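Local coordinates for outer membrane protein assembly factor BamA (Haemophilus ducreyi, PDB 4K3C) that probably forms the membrane-embedded core of the machinery that folds and inserts beta-barrel proteins into the outer membrane, here lacking its first three POTRA domains, at residues Arg282-Val286 / Tyr300-Gln304; Phe308-Trp314 / Ile333-Leu339; Arg321-Pro325 / Leu496-Ser500; Gln388-Ala392 / Val425-Met431. All coordinates share one frame; numbering follows the deposited sequence.

All four lie in the C-terminal transmembrane barrel, not in the POTRA domains. Interaction 1 comes first along the chain, in the extracellular loop before strand 303-317. Interaction 2 follows on that strand and pairs it with strand 328-338; the two centres are about 24 Å apart. Interaction 3 takes the periplasmic turn between these strands and reaches strand 489-500, crossing interaction 2 in sequence. Interaction 4 is nested in the chain closed by interaction 3 and holds the long loop before strand 430-440. It touches interactions 1 and 2, with centres about 17 and 19 Å away. Interaction 3 stands apart, its nearest atoms about 16 Å from interaction 2; the others join wall and extracellular loops.

Interaction 1 of 4, residues Arg282-Val286 / Tyr300-Gln304; sequences REKYV and YDRIQ
Val-286 rests on the ring of Tyr-300. Its CG2 methyl stands almost above the ring centre, 3.7 Å from the centroid and 7° off the normal. This is a CH-pi contact over one face. The valine has CG2 anti to its carbonyl carbon, which turns that methyl down onto the ring. CG1 reaches the rim of the same ring, 3.9 Å from Tyr-300 CD1. The tyrosine itself has CG beside its backbone N (chi1 -56°), and the ring is thereby laid under the helix.

Glu-283 approaches the same ring from a different direction. Its CG lies at the ring edge, near the plane, 3.6 Å from Tyr-300 CE1. The carboxylate stands steeply to the ring, with planes 78° apart. The acid group does not bond to the phenol; its OE2 makes a salt bridge with Arg-278.

Ile-303 completes the patch. Its CD1 sits 3.9 Å from Val-286 CG2, so this one methyl is shared by a ring and an aliphatic tip. Ile-303 CG2 also comes obliquely to the Tyr-285 ring, 4.4 Å from CE2. The hydroxyl of Tyr-285 is hydrogen-bonded to Asn-344.

The contact is buried and has no hydrogen bond across it. It packs helix 280-288 against the chain returning into strand 303-317, as part of a folded extracellular loop at the mouth of an Omp85-type barrel.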
loop_
_atom_site.group_PDB
_atom_site.type_symbol
_atom_site.label_atom_id
_atom_site.label_comp_id
_atom_site.label_asym_id
_atom_site.label_seq_id
_atom_site.Cartn_x
_atom_site.Cartn_y
_atom_site.Cartn_z
ATOM N N ARG A 282 -1.113 -25.767 -23.279
ATOM C CA ARG A 282 -2.414 -25.722 -22.621
ATOM C C ARG A 282 -3.037 -27.089 -22.539
ATOM O O ARG A 282 -3.589 -27.446 -21.507
ATOM C CB ARG A 282 -3.362 -24.816 -23.375
ATOM C CG ARG A 282 -3.122 -23.364 -23.131
ATOM C CD ARG A 282 -4.151 -22.587 -23.891
ATOM N NE ARG A 282 -4.116 -21.171 -23.582
ATOM C CZ ARG A 282 -4.683 -20.251 -24.345
ATOM N NH1 ARG A 282 -5.316 -20.617 -25.462
ATOM N NH2 ARG A 282 -4.609 -18.976 -23.989
ATOM N N GLU A 283 -2.961 -27.834 -23.641
ATOM C CA GLU A 283 -3.504 -29.192 -23.713
ATOM C C GLU A 283 -2.956 -30.048 -22.575
ATOM O O GLU A 283 -3.682 -30.835 -21.941
ATOM C CB GLU A 283 -3.159 -29.839 -25.061
ATOM C CG GLU A 283 -4.336 -29.957 -26.014
ATOM C CD GLU A 283 -4.610 -31.374 -26.386
ATOM O OE1 GLU A 283 -4.264 -32.251 -25.573
ATOM O OE2 GLU A 283 -5.152 -31.622 -27.484
ATOM N N LYS A 284 -1.667 -29.858 -22.322
ATOM C CA LYS A 284 -0.956 -30.579 -21.289
ATOM C C LYS A 284 -1.644 -30.362 -19.955
ATOM O O LYS A 284 -1.666 -31.258 -19.115
ATOM C CB LYS A 284 0.479 -30.079 -21.245
ATOM C CG LYS A 284 1.454 -31.059 -20.699
ATOM C CD LYS A 284 2.836 -30.711 -21.196
ATOM C CE LYS A 284 2.897 -30.745 -22.706
ATOM N NZ LYS A 284 4.302 -30.610 -23.185
ATOM N N TYR A 285 -2.213 -29.169 -19.783
ATOM C CA TYR A 285 -2.986 -28.826 -18.590
ATOM C C TYR A 285 -4.378 -29.421 -18.624
ATOM O O TYR A 285 -4.884 -29.920 -17.619
ATOM C CB TYR A 285 -3.158 -27.317 -18.452
ATOM C CG TYR A 285 -4.177 -26.976 -17.393
ATOM C CD1 TYR A 285 -3.951 -27.311 -16.063
ATOM C CD2 TYR A 285 -5.372 -26.347 -17.714
ATOM C CE1 TYR A 285 -4.867 -27.011 -15.079
ATOM C CE2 TYR A 285 -6.307 -26.046 -16.727
ATOM C CZ TYR A 285 -6.041 -26.384 -15.410
ATOM O OH TYR A 285 -6.938 -26.097 -14.414
ATOM N N VAL A 286 -5.009 -29.302 -19.782
ATOM C CA VAL A 286 -6.339 -29.822 -19.979
ATOM C C VAL A 286 -6.315 -31.312 -19.683
ATOM O O VAL A 286 -7.150 -31.814 -18.926
ATOM C CB VAL A 286 -6.816 -29.556 -21.411
ATOM C CG1 VAL A 286 -7.958 -30.503 -21.797
ATOM C CG2 VAL A 286 -7.225 -28.100 -21.558
ATOM N N TYR A 300 -11.693 -26.460 -26.554
ATOM C CA TYR A 300 -11.975 -27.464 -25.536
ATOM C C TYR A 300 -13.403 -27.404 -25.041
ATOM O O TYR A 300 -13.998 -26.331 -24.968
ATOM C CB TYR A 300 -11.057 -27.274 -24.335
ATOM C CG TYR A 300 -9.597 -27.297 -24.673
ATOM C CD1 TYR A 300 -8.948 -28.493 -24.963
ATOM C CD2 TYR A 300 -8.862 -26.131 -24.701
ATOM C CE1 TYR A 300 -7.604 -28.515 -25.282
ATOM C CE2 TYR A 300 -7.528 -26.144 -25.004
ATOM C CZ TYR A 300 -6.909 -27.335 -25.297
ATOM O OH TYR A 300 -5.583 -27.330 -25.603
ATOM N N ASP A 301 -13.945 -28.566 -24.687
ATOM C CA ASP A 301 -15.179 -28.604 -23.917
ATOM C C ASP A 301 -14.853 -27.869 -22.629
ATOM O O ASP A 301 -13.917 -28.243 -21.919
ATOM C CB ASP A 301 -15.611 -30.045 -23.622
ATOM C CG ASP A 301 -15.837 -30.864 -24.886
ATOM O OD1 ASP A 301 -16.053 -30.262 -25.959
ATOM O OD2 ASP A 301 -15.799 -32.112 -24.804
ATOM N N ARG A 302 -15.611 -26.815 -22.354
ATOM C CA ARG A 302 -15.302 -25.866 -21.290
ATOM C C ARG A 302 -14.764 -26.460 -19.980
ATOM O O ARG A 302 -15.068 -27.592 -19.611
ATOM C CB ARG A 302 -16.497 -24.940 -21.045
ATOM C CG ARG A 302 -17.001 -24.264 -22.322
ATOM C CD ARG A 302 -18.011 -23.153 -22.031
ATOM N NE ARG A 302 -19.243 -23.635 -21.411
ATOM C CZ ARG A 302 -20.344 -22.903 -21.272
ATOM N NH1 ARG A 302 -21.424 -23.420 -20.695
ATOM N NH2 ARG A 302 -20.369 -21.653 -21.718
ATOM N N ILE A 303 -13.955 -25.650 -19.305
ATOM C CA ILE A 303 -13.093 -26.049 -18.206
ATOM C C ILE A 303 -13.577 -25.313 -16.965
ATOM O O ILE A 303 -13.923 -24.145 -17.057
ATOM C CB ILE A 303 -11.657 -25.575 -18.532
ATOM C CG1 ILE A 303 -11.181 -26.191 -19.853
ATOM C CG2 ILE A 303 -10.695 -25.868 -17.396
ATOM C CD1 ILE A 303 -9.982 -25.502 -20.469
ATOM N N GLN A 304 -13.619 -25.983 -15.815
ATOM C CA GLN A 304 -14.105 -25.372 -14.561
ATOM C C GLN A 304 -13.263 -25.874 -13.396
ATOM O O GLN A 304 -12.655 -26.931 -13.501
ATOM C CB GLN A 304 -15.569 -25.751 -14.264
ATOM C CG GLN A 304 -16.618 -25.326 -15.279
ATOM C CD GLN A 304 -18.025 -25.297 -14.670
ATOM O OE1 GLN A 304 -18.170 -25.081 -13.471
ATOM N NE2 GLN A 304 -19.060 -25.515 -15.494
#

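Interaction 2 of 4, residues Phe308-Trp314 / Ile333-Leu339; sequences FDLSFGW and ISGKLTL
This is a beta hairpin in the wall of the transmembrane barrel, made by neighbouring antiparallel strands 303-317 and 328-338. Leu-310 with Leu-337, Phe-312 with Gly-335 and Trp-314 with Ile-333 are hydrogen-bonded pairs. Each is joined by two backbone bonds, such as Leu-310 N to Leu-337 O at 2.6 Å. Leu-339 N adds a further bond to Phe-308 O. The pairs between them are non-hydrogen-bonded.

One face carries apolar groups. The Phe-312 ring leans across the strand boundary onto Gly-335, which has no side chain, and Gly-335 O lies over one face of the ring. Phe-312 CZ also reaches Leu-337 CB, at 4.3 Å. Leu-310 CB meets Leu-339 CD2 at 3.9 Å. Ile-333 CB comes to the edge of the Trp-314 indole, 3.8 Å from CE3.

The other face is polar. Lys-336 passes Ser-311, with CG 3.6 Å from its OG. Further out, Lys-336 crosses Asp-309 at a slant, its CE 3.7 Å from CG of the aspartate. Lys-336 NZ stays 4.4 Å from Asp-309 OD2, too far for a salt bridge, and makes a weak hydrogen bond to Tyr-346 OH. Thr-338 OG1 is hydrogen-bonded to the backbone N of Tyr-346.

The backbone bonding fixes the register. The division between apolar and polar faces is consistent with one side toward lipid and the other toward the barrel interior.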
loop_
_atom_site.group_PDB
_atom_site.type_symbol
_atom_site.label_atom_id
_atom_site.label_comp_id
_atom_site.label_asym_id
_atom_site.label_seq_id
_atom_site.Cartn_x
_atom_site.Cartn_y
_atom_site.Cartn_z
ATOM N N PHE A 308 -9.651 -23.877 -3.080
ATOM C CA PHE A 308 -9.383 -23.287 -1.785
ATOM C C PHE A 308 -7.904 -22.927 -1.756
ATOM O O PHE A 308 -7.054 -23.800 -1.874
ATOM C CB PHE A 308 -9.613 -24.315 -0.693
ATOM C CG PHE A 308 -10.969 -24.276 -0.097
ATOM C CD1 PHE A 308 -12.026 -24.953 -0.691
ATOM C CD2 PHE A 308 -11.193 -23.584 1.081
ATOM C CE1 PHE A 308 -13.292 -24.929 -0.122
ATOM C CE2 PHE A 308 -12.458 -23.551 1.654
ATOM C CZ PHE A 308 -13.508 -24.226 1.049
ATOM N N ASP A 309 -7.579 -21.654 -1.589
ATOM C CA ASP A 309 -6.183 -21.258 -1.587
ATOM C C ASP A 309 -5.751 -20.693 -0.238
ATOM O O ASP A 309 -6.577 -20.137 0.506
ATOM C CB ASP A 309 -5.934 -20.219 -2.678
ATOM C CG ASP A 309 -6.733 -18.964 -2.456
ATOM O OD1 ASP A 309 -6.267 -18.101 -1.673
ATOM O OD2 ASP A 309 -7.836 -18.855 -3.047
ATOM N N LEU A 310 -4.456 -20.839 0.063
ATOM C CA LEU A 310 -3.839 -20.193 1.224
ATOM C C LEU A 310 -2.896 -19.090 0.767
ATOM O O LEU A 310 -2.189 -19.251 -0.233
ATOM C CB LEU A 310 -3.079 -21.206 2.070
ATOM C CG LEU A 310 -2.275 -20.634 3.229
ATOM C CD1 LEU A 310 -3.169 -19.923 4.211
ATOM C CD2 LEU A 310 -1.515 -21.757 3.896
ATOM N N SER A 311 -2.888 -17.973 1.492
ATOM C CA SER A 311 -2.109 -16.817 1.059
ATOM C C SER A 311 -1.375 -16.160 2.202
ATOM O O SER A 311 -1.942 -15.971 3.283
ATOM C CB SER A 311 -2.997 -15.785 0.377
ATOM O OG SER A 311 -3.446 -16.303 -0.854
ATOM N N PHE A 312 -0.112 -15.819 1.946
ATOM C CA PHE A 312 0.755 -15.204 2.936
ATOM C C PHE A 312 1.551 -14.160 2.201
ATOM O O PHE A 312 1.874 -14.342 1.032
ATOM C CB PHE A 312 1.691 -16.254 3.542
ATOM C CG PHE A 312 1.713 -17.541 2.770
ATOM C CD1 PHE A 312 2.524 -17.683 1.657
ATOM C CD2 PHE A 312 0.901 -18.598 3.130
ATOM C CE1 PHE A 312 2.533 -18.866 0.928
ATOM C CE2 PHE A 312 0.909 -19.772 2.399
ATOM C CZ PHE A 312 1.723 -19.905 1.300
ATOM N N GLY A 313 1.845 -13.052 2.862
ATOM C CA GLY A 313 2.667 -12.035 2.241
ATOM C C GLY A 313 3.393 -11.221 3.285
ATOM O O GLY A 313 3.003 -11.228 4.459
ATOM N N TRP A 314 4.450 -10.528 2.869
ATOM C CA TRP A 314 5.140 -9.613 3.749
ATOM C C TRP A 314 5.408 -8.310 3.036
ATOM O O TRP A 314 5.817 -8.306 1.877
ATOM C CB TRP A 314 6.456 -10.220 4.223
ATOM C CG TRP A 314 7.402 -9.202 4.771
ATOM C CD1 TRP A 314 7.196 -8.370 5.840
ATOM C CD2 TRP A 314 8.702 -8.893 4.270
ATOM N NE1 TRP A 314 8.280 -7.575 6.036
ATOM C CE2 TRP A 314 9.229 -7.871 5.087
ATOM C CE3 TRP A 314 9.479 -9.381 3.208
ATOM C CZ2 TRP A 314 10.510 -7.325 4.881
ATOM C CZ3 TRP A 314 10.748 -8.836 3.002
ATOM C CH2 TRP A 314 11.247 -7.820 3.837
ATOM N N ILE A 333 7.301 -9.921 -0.317
ATOM C CA ILE A 333 7.453 -11.364 -0.443
ATOM C C ILE A 333 6.051 -11.979 -0.293
ATOM O O ILE A 333 5.412 -11.856 0.759
ATOM C CB ILE A 333 8.475 -11.925 0.603
ATOM C CG1 ILE A 333 9.799 -12.188 -0.077
ATOM C CG2 ILE A 333 8.042 -13.272 1.174
ATOM C CD1 ILE A 333 9.644 -13.208 -1.181
ATOM N N SER A 334 5.551 -12.602 -1.355
ATOM C CA SER A 334 4.207 -13.180 -1.321
ATOM C C SER A 334 4.161 -14.622 -1.818
ATOM O O SER A 334 5.027 -15.064 -2.569
ATOM C CB SER A 334 3.224 -12.306 -2.093
ATOM O OG SER A 334 3.734 -11.973 -3.375
ATOM N N GLY A 335 3.145 -15.356 -1.379
ATOM C CA GLY A 335 2.998 -16.755 -1.729
ATOM C C GLY A 335 1.548 -17.206 -1.741
ATOM O O GLY A 335 0.744 -16.798 -0.893
ATOM N N LYS A 336 1.212 -18.053 -2.712
ATOM C CA LYS A 336 -0.116 -18.650 -2.798
ATOM C C LYS A 336 0.045 -20.150 -2.873
ATOM O O LYS A 336 1.009 -20.642 -3.434
ATOM C CB LYS A 336 -0.824 -18.186 -4.053
ATOM C CG LYS A 336 -2.299 -17.922 -3.890
ATOM C CD LYS A 336 -2.958 -17.849 -5.271
ATOM C CE LYS A 336 -4.469 -17.910 -5.212
ATOM N NZ LYS A 336 -4.958 -18.688 -6.389
ATOM N N LEU A 337 -0.913 -20.879 -2.321
ATOM C CA LEU A 337 -0.894 -22.329 -2.395
ATOM C C LEU A 337 -2.335 -22.834 -2.403
ATOM O O LEU A 337 -3.181 -22.309 -1.677
ATOM C CB LEU A 337 -0.126 -22.885 -1.191
ATOM C CG LEU A 337 0.039 -24.401 -1.033
ATOM C CD1 LEU A 337 -1.129 -24.996 -0.275
ATOM C CD2 LEU A 337 0.188 -25.070 -2.391
ATOM N N THR A 338 -2.613 -23.840 -3.225
ATOM C CA THR A 338 -3.939 -24.457 -3.252
ATOM C C THR A 338 -4.035 -25.562 -2.209
ATOM O O THR A 338 -3.131 -26.377 -2.069
ATOM C CB THR A 338 -4.285 -25.053 -4.627
ATOM O OG1 THR A 338 -3.232 -25.934 -5.060
ATOM C CG2 THR A 338 -4.479 -23.942 -5.639
ATOM N N LEU A 339 -5.155 -25.593 -1.501
ATOM C CA LEU A 339 -5.321 -26.468 -0.355
ATOM C C LEU A 339 -5.976 -27.768 -0.769
ATOM O O LEU A 339 -6.647 -27.808 -1.793
ATOM C CB LEU A 339 -6.175 -25.765 0.697
ATOM C CG LEU A 339 -5.493 -24.527 1.259
ATOM C CD1 LEU A 339 -6.485 -23.690 2.041
ATOM C CD2 LEU A 339 -4.249 -24.925 2.107
#

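Interaction 3 of 4, residues Arg321-Pro325 / Leu496-Ser500; sequences RGYFP and LQWQS
Tyr-323 and Gln-499 meet by aliphatic packing on an aromatic face. Gln-499 CG lies over one face of the tyrosine ring, 3.3 Å from Tyr-323 CE1. The glutamine is bent at chi2 (-78°), which folds its amide back over the rim of the ring. The amide carbon CD is 4.0 Å above the ring plane. Ring and amide planes are 31° apart, and the two side chains run past each other in opposing directions. On the opposite face of the ring, offset toward the rim, lies Arg-321 NH1, which also makes a weak hydrogen bond to Tyr-323 O. The phenol is held further out, by a hydrogen bond to Asn-452 OD1. Gln-499 CG also comes obliquely to Phe-324 CZ, at 4.2 Å. Gln-497 CG packs on the same ring atom, 3.6 Å from Phe-324 CZ.

The second kind of contact is an amide at a ring edge. Gln-497 extends beyond CG and brings NE2 close to the plane of the Phe-324 ring, 3.1 Å from CE1. The amide is turned 27° from the ring. Within its own segment, Phe-324 takes Tyr-323 CD1 over one face, 3.6 Å above its plane. The two rings pack on each other, and both meet the strand.

Strand 489-500 is not a neighbour of strands 303-317 and 328-338 in the Omp85-type barrel. The periplasmic turn between those two reaches it by side chains, not by strand pairing. No hydrogen bond crosses between the two segments, so cohesion here rests on van der Waals packing of glutamine chains against aromatic rings.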
loop_
_atom_site.group_PDB
_atom_site.type_symbol
_atom_site.label_atom_id
_atom_site.label_comp_id
_atom_site.label_asym_id
_atom_site.label_seq_id
_atom_site.Cartn_x
_atom_site.Cartn_y
_atom_site.Cartn_z
ATOM N N ARG A 321 8.523 9.414 0.623
ATOM C CA ARG A 321 7.420 10.160 0.051
ATOM C C ARG A 321 6.293 9.318 -0.520
ATOM O O ARG A 321 6.500 8.193 -0.958
ATOM C CB ARG A 321 7.937 11.079 -1.025
ATOM C CG ARG A 321 8.661 12.249 -0.484
ATOM C CD ARG A 321 8.602 13.454 -1.400
ATOM N NE ARG A 321 7.600 13.374 -2.450
ATOM C CZ ARG A 321 7.678 14.058 -3.581
ATOM N NH1 ARG A 321 6.736 13.937 -4.497
ATOM N NH2 ARG A 321 8.707 14.857 -3.797
ATOM N N GLY A 322 5.094 9.890 -0.507
ATOM C CA GLY A 322 3.946 9.236 -1.090
ATOM C C GLY A 322 4.252 8.898 -2.533
ATOM O O GLY A 322 4.489 7.742 -2.871
ATOM N N TYR A 323 4.263 9.911 -3.391
ATOM C CA TYR A 323 4.646 9.699 -4.781
ATOM C C TYR A 323 5.962 10.424 -5.106
ATOM O O TYR A 323 6.303 11.433 -4.483
ATOM C CB TYR A 323 3.512 10.089 -5.734
ATOM C CG TYR A 323 3.248 11.563 -5.790
ATOM C CD1 TYR A 323 3.915 12.365 -6.703
ATOM C CD2 TYR A 323 2.335 12.164 -4.934
ATOM C CE1 TYR A 323 3.691 13.731 -6.762
ATOM C CE2 TYR A 323 2.097 13.534 -4.992
ATOM C CZ TYR A 323 2.780 14.309 -5.915
ATOM O OH TYR A 323 2.573 15.663 -6.002
ATOM N N PHE A 324 6.690 9.887 -6.082
ATOM C CA PHE A 324 8.069 10.304 -6.400
ATOM C C PHE A 324 9.032 10.203 -5.217
ATOM O O PHE A 324 9.677 11.186 -4.861
ATOM C CB PHE A 324 8.130 11.714 -7.014
ATOM C CG PHE A 324 7.316 11.871 -8.265
ATOM C CD1 PHE A 324 6.934 10.757 -9.016
ATOM C CD2 PHE A 324 6.910 13.126 -8.684
ATOM C CE1 PHE A 324 6.166 10.889 -10.167
ATOM C CE2 PHE A 324 6.140 13.272 -9.842
ATOM C CZ PHE A 324 5.772 12.148 -10.585
ATOM N N PRO A 325 9.150 9.005 -4.619
ATOM C CA PRO A 325 10.077 8.850 -3.502
ATOM C C PRO A 325 11.442 9.283 -3.966
ATOM O O PRO A 325 11.754 9.155 -5.145
ATOM C CB PRO A 325 10.092 7.339 -3.260
ATOM C CG PRO A 325 8.852 6.842 -3.866
ATOM C CD PRO A 325 8.626 7.707 -5.063
ATOM N N LEU A 496 8.754 10.273 -18.838
ATOM C CA LEU A 496 8.260 11.466 -18.173
ATOM C C LEU A 496 7.075 11.052 -17.363
ATOM O O LEU A 496 6.263 10.251 -17.814
ATOM C CB LEU A 496 7.820 12.529 -19.182
ATOM C CG LEU A 496 7.661 13.940 -18.596
ATOM C CD1 LEU A 496 8.053 15.003 -19.615
ATOM C CD2 LEU A 496 6.244 14.192 -18.073
ATOM N N GLN A 497 6.960 11.575 -16.158
ATOM C CA GLN A 497 5.670 11.482 -15.517
ATOM C C GLN A 497 5.294 12.753 -14.799
ATOM O O GLN A 497 6.154 13.523 -14.384
ATOM C CB GLN A 497 5.541 10.249 -14.629
ATOM C CG GLN A 497 6.513 10.117 -13.525
ATOM C CD GLN A 497 6.677 8.660 -13.144
ATOM O OE1 GLN A 497 6.646 7.785 -14.010
ATOM N NE2 GLN A 497 6.843 8.389 -11.854
ATOM N N TRP A 498 3.994 12.989 -14.699
ATOM C CA TRP A 498 3.540 14.101 -13.903
ATOM C C TRP A 498 2.151 13.963 -13.278
ATOM O O TRP A 498 1.224 13.385 -13.853
ATOM C CB TRP A 498 3.813 15.456 -14.597
ATOM C CG TRP A 498 2.768 16.045 -15.469
ATOM C CD1 TRP A 498 2.385 15.614 -16.703
ATOM C CD2 TRP A 498 2.028 17.242 -15.213
ATOM N NE1 TRP A 498 1.417 16.449 -17.219
ATOM C CE2 TRP A 498 1.180 17.457 -16.324
ATOM C CE3 TRP A 498 1.984 18.139 -14.145
ATOM C CZ2 TRP A 498 0.305 18.524 -16.399
ATOM C CZ3 TRP A 498 1.121 19.202 -14.221
ATOM C CH2 TRP A 498 0.283 19.383 -15.340
ATOM N N GLN A 499 2.060 14.461 -12.051
ATOM C CA GLN A 499 0.825 14.478 -11.304
ATOM C C GLN A 499 0.153 15.786 -11.622
ATOM O O GLN A 499 0.359 16.775 -10.924
ATOM C CB GLN A 499 1.116 14.378 -9.811
ATOM C CG GLN A 499 1.901 13.121 -9.431
ATOM C CD GLN A 499 1.043 11.863 -9.375
ATOM O OE1 GLN A 499 1.411 10.822 -9.924
ATOM N NE2 GLN A 499 -0.104 11.953 -8.703
ATOM N N SER A 500 -0.628 15.789 -12.700
ATOM C CA SER A 500 -1.373 16.970 -13.112
ATOM C C SER A 500 -2.514 17.215 -12.141
ATOM O O SER A 500 -2.837 16.346 -11.328
ATOM C CB SER A 500 -1.930 16.784 -14.523
ATOM O OG SER A 500 -3.021 15.880 -14.525
#

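Interaction 4 of 4, residues Gln388-Ala392 / Val425-Met431; sequences QLYSA and VIGGNAM
Tyr-390 has the most surface buried by this contact, and its backbone pairs with Gly-428. Tyr-390 N bonds to Gly-428 O at 2.7 Å, and Gly-428 N returns a bond to Tyr-390 O at 2.9 Å. It is a single antiparallel bridge of the hydrogen-bonded kind. The tyrosine ring turns toward the chain that follows the glycine. With CG beside the backbone N (chi1 -52°), the ring is turned so that the peptide between Asn-429 and Ala-430 meets its edge, Asn-429 C lying 3.8 Å from Tyr-390 CD2. The hydroxyl makes a weak hydrogen bond to Thr-376.

The segments belong to the long extracellular loop 6 of the Omp85 barrel, which folds back into the lumen; 425-431 is its return into strand 430-440. Asn-429 secures that return through bonds from ND2 to Thr-467 and Thr-376.

Met-431 is the second large contributor. Its CB faces Tyr-390 CB at 4.0 Å. Extended through chi2 and bent at chi3 (72°), the side chain curls past Ser-391 and puts SD 3.8 Å from Ala-392 CB.

Leu-389 covers the glycines with its two methyls. Leu-389 CD1 lies 3.3 Å from Gly-427 O. Leu-389 CD2 packs beside Gly-428 O and meets Asn-429 CB at 4.0 Å. At the positive phi of Gly-427 (99°) a side chain would be jammed against the preceding carbonyl O; as glycine, it lets the backbone come against Tyr-390 O.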
loop_
_atom_site.group_PDB
_atom_site.type_symbol
_atom_site.label_atom_id
_atom_site.label_comp_id
_atom_site.label_asym_id
_atom_site.label_seq_id
_atom_site.Cartn_x
_atom_site.Cartn_y
_atom_site.Cartn_z
ATOM N N GLN A 388 -2.903 -18.872 -15.528
ATOM C CA GLN A 388 -2.262 -18.412 -14.309
ATOM C C GLN A 388 -0.781 -18.190 -14.605
ATOM O O GLN A 388 0.039 -18.114 -13.693
ATOM C CB GLN A 388 -2.407 -19.486 -13.233
ATOM C CG GLN A 388 -2.499 -18.962 -11.828
ATOM C CD GLN A 388 -3.896 -18.490 -11.481
ATOM O OE1 GLN A 388 -4.807 -18.558 -12.303
ATOM N NE2 GLN A 388 -4.072 -18.011 -10.254
ATOM N N LEU A 389 -0.441 -18.102 -15.886
ATOM C CA LEU A 389 0.953 -17.955 -16.307
ATOM C C LEU A 389 1.454 -16.495 -16.428
ATOM O O LEU A 389 0.674 -15.560 -16.484
ATOM C CB LEU A 389 1.180 -18.696 -17.625
ATOM C CG LEU A 389 1.259 -20.218 -17.572
ATOM C CD1 LEU A 389 1.550 -20.730 -18.941
ATOM C CD2 LEU A 389 2.345 -20.611 -16.641
ATOM N N TYR A 390 2.768 -16.310 -16.464
ATOM C CA TYR A 390 3.340 -14.968 -16.523
ATOM C C TYR A 390 3.761 -14.536 -17.920
ATOM O O TYR A 390 4.058 -15.341 -18.794
ATOM C CB TYR A 390 4.554 -14.858 -15.620
ATOM C CG TYR A 390 4.336 -15.319 -14.202
ATOM C CD1 TYR A 390 3.421 -14.687 -13.378
ATOM C CD2 TYR A 390 5.079 -16.366 -13.672
ATOM C CE1 TYR A 390 3.238 -15.084 -12.087
ATOM C CE2 TYR A 390 4.894 -16.777 -12.362
ATOM C CZ TYR A 390 3.967 -16.126 -11.576
ATOM O OH TYR A 390 3.775 -16.522 -10.271
ATOM N N SER A 391 3.788 -13.231 -18.110
ATOM C CA SER A 391 4.275 -12.643 -19.329
ATOM C C SER A 391 4.832 -11.280 -18.925
ATOM O O SER A 391 4.476 -10.746 -17.869
ATOM C CB SER A 391 3.157 -12.512 -20.360
ATOM O OG SER A 391 2.236 -11.487 -20.010
ATOM N N ALA A 392 5.727 -10.730 -19.744
ATOM C CA ALA A 392 6.334 -9.444 -19.445
ATOM C C ALA A 392 6.206 -8.548 -20.655
ATOM O O ALA A 392 5.788 -8.997 -21.717
ATOM C CB ALA A 392 7.794 -9.619 -19.050
ATOM N N VAL A 425 1.709 -14.811 -27.380
ATOM C CA VAL A 425 2.354 -15.196 -26.134
ATOM C C VAL A 425 1.412 -16.024 -25.269
ATOM O O VAL A 425 0.378 -15.544 -24.817
ATOM C CB VAL A 425 2.818 -13.964 -25.358
ATOM C CG1 VAL A 425 3.098 -14.303 -23.900
ATOM C CG2 VAL A 425 4.053 -13.390 -26.022
ATOM N N ILE A 426 1.775 -17.278 -25.046
ATOM C CA ILE A 426 0.977 -18.174 -24.214
ATOM C C ILE A 426 1.390 -18.072 -22.727
ATOM O O ILE A 426 0.613 -18.402 -21.839
ATOM C CB ILE A 426 1.046 -19.628 -24.770
ATOM C CG1 ILE A 426 -0.343 -20.253 -24.844
ATOM C CG2 ILE A 426 2.077 -20.498 -24.036
ATOM C CD1 ILE A 426 -1.251 -19.894 -23.688
ATOM N N GLY A 427 2.609 -17.602 -22.456
ATOM C CA GLY A 427 3.035 -17.333 -21.095
ATOM C C GLY A 427 3.886 -18.421 -20.465
ATOM O O GLY A 427 3.915 -19.552 -20.960
ATOM N N GLY A 428 4.568 -18.087 -19.365
ATOM C CA GLY A 428 5.498 -19.001 -18.722
ATOM C C GLY A 428 5.387 -18.998 -17.213
ATOM O O GLY A 428 4.717 -18.129 -16.663
ATOM N N ASN A 429 6.044 -19.956 -16.549
ATOM C CA ASN A 429 5.938 -20.093 -15.096
ATOM C C ASN A 429 7.105 -19.493 -14.310
ATOM O O ASN A 429 7.255 -19.743 -13.100
ATOM C CB ASN A 429 5.737 -21.553 -14.686
ATOM C CG ASN A 429 6.964 -22.398 -14.948
ATOM O OD1 ASN A 429 7.637 -22.239 -15.969
ATOM N ND2 ASN A 429 7.265 -23.300 -14.029
ATOM N N ALA A 430 7.924 -18.700 -14.997
ATOM C CA ALA A 430 9.087 -18.057 -14.377
ATOM C C ALA A 430 9.384 -16.744 -15.062
ATOM O O ALA A 430 9.571 -16.692 -16.271
ATOM C CB ALA A 430 10.278 -18.942 -14.430
ATOM N N MET A 431 9.411 -15.683 -14.272
ATOM C CA MET A 431 9.607 -14.348 -14.784
ATOM C C MET A 431 10.669 -13.686 -13.906
ATOM O O MET A 431 10.677 -13.875 -12.691
ATOM C CB MET A 431 8.281 -13.569 -14.750
ATOM C CG MET A 431 8.401 -12.112 -15.126
ATOM S SD MET A 431 6.919 -11.363 -15.821
ATOM C CE MET A 431 5.904 -11.261 -14.371
#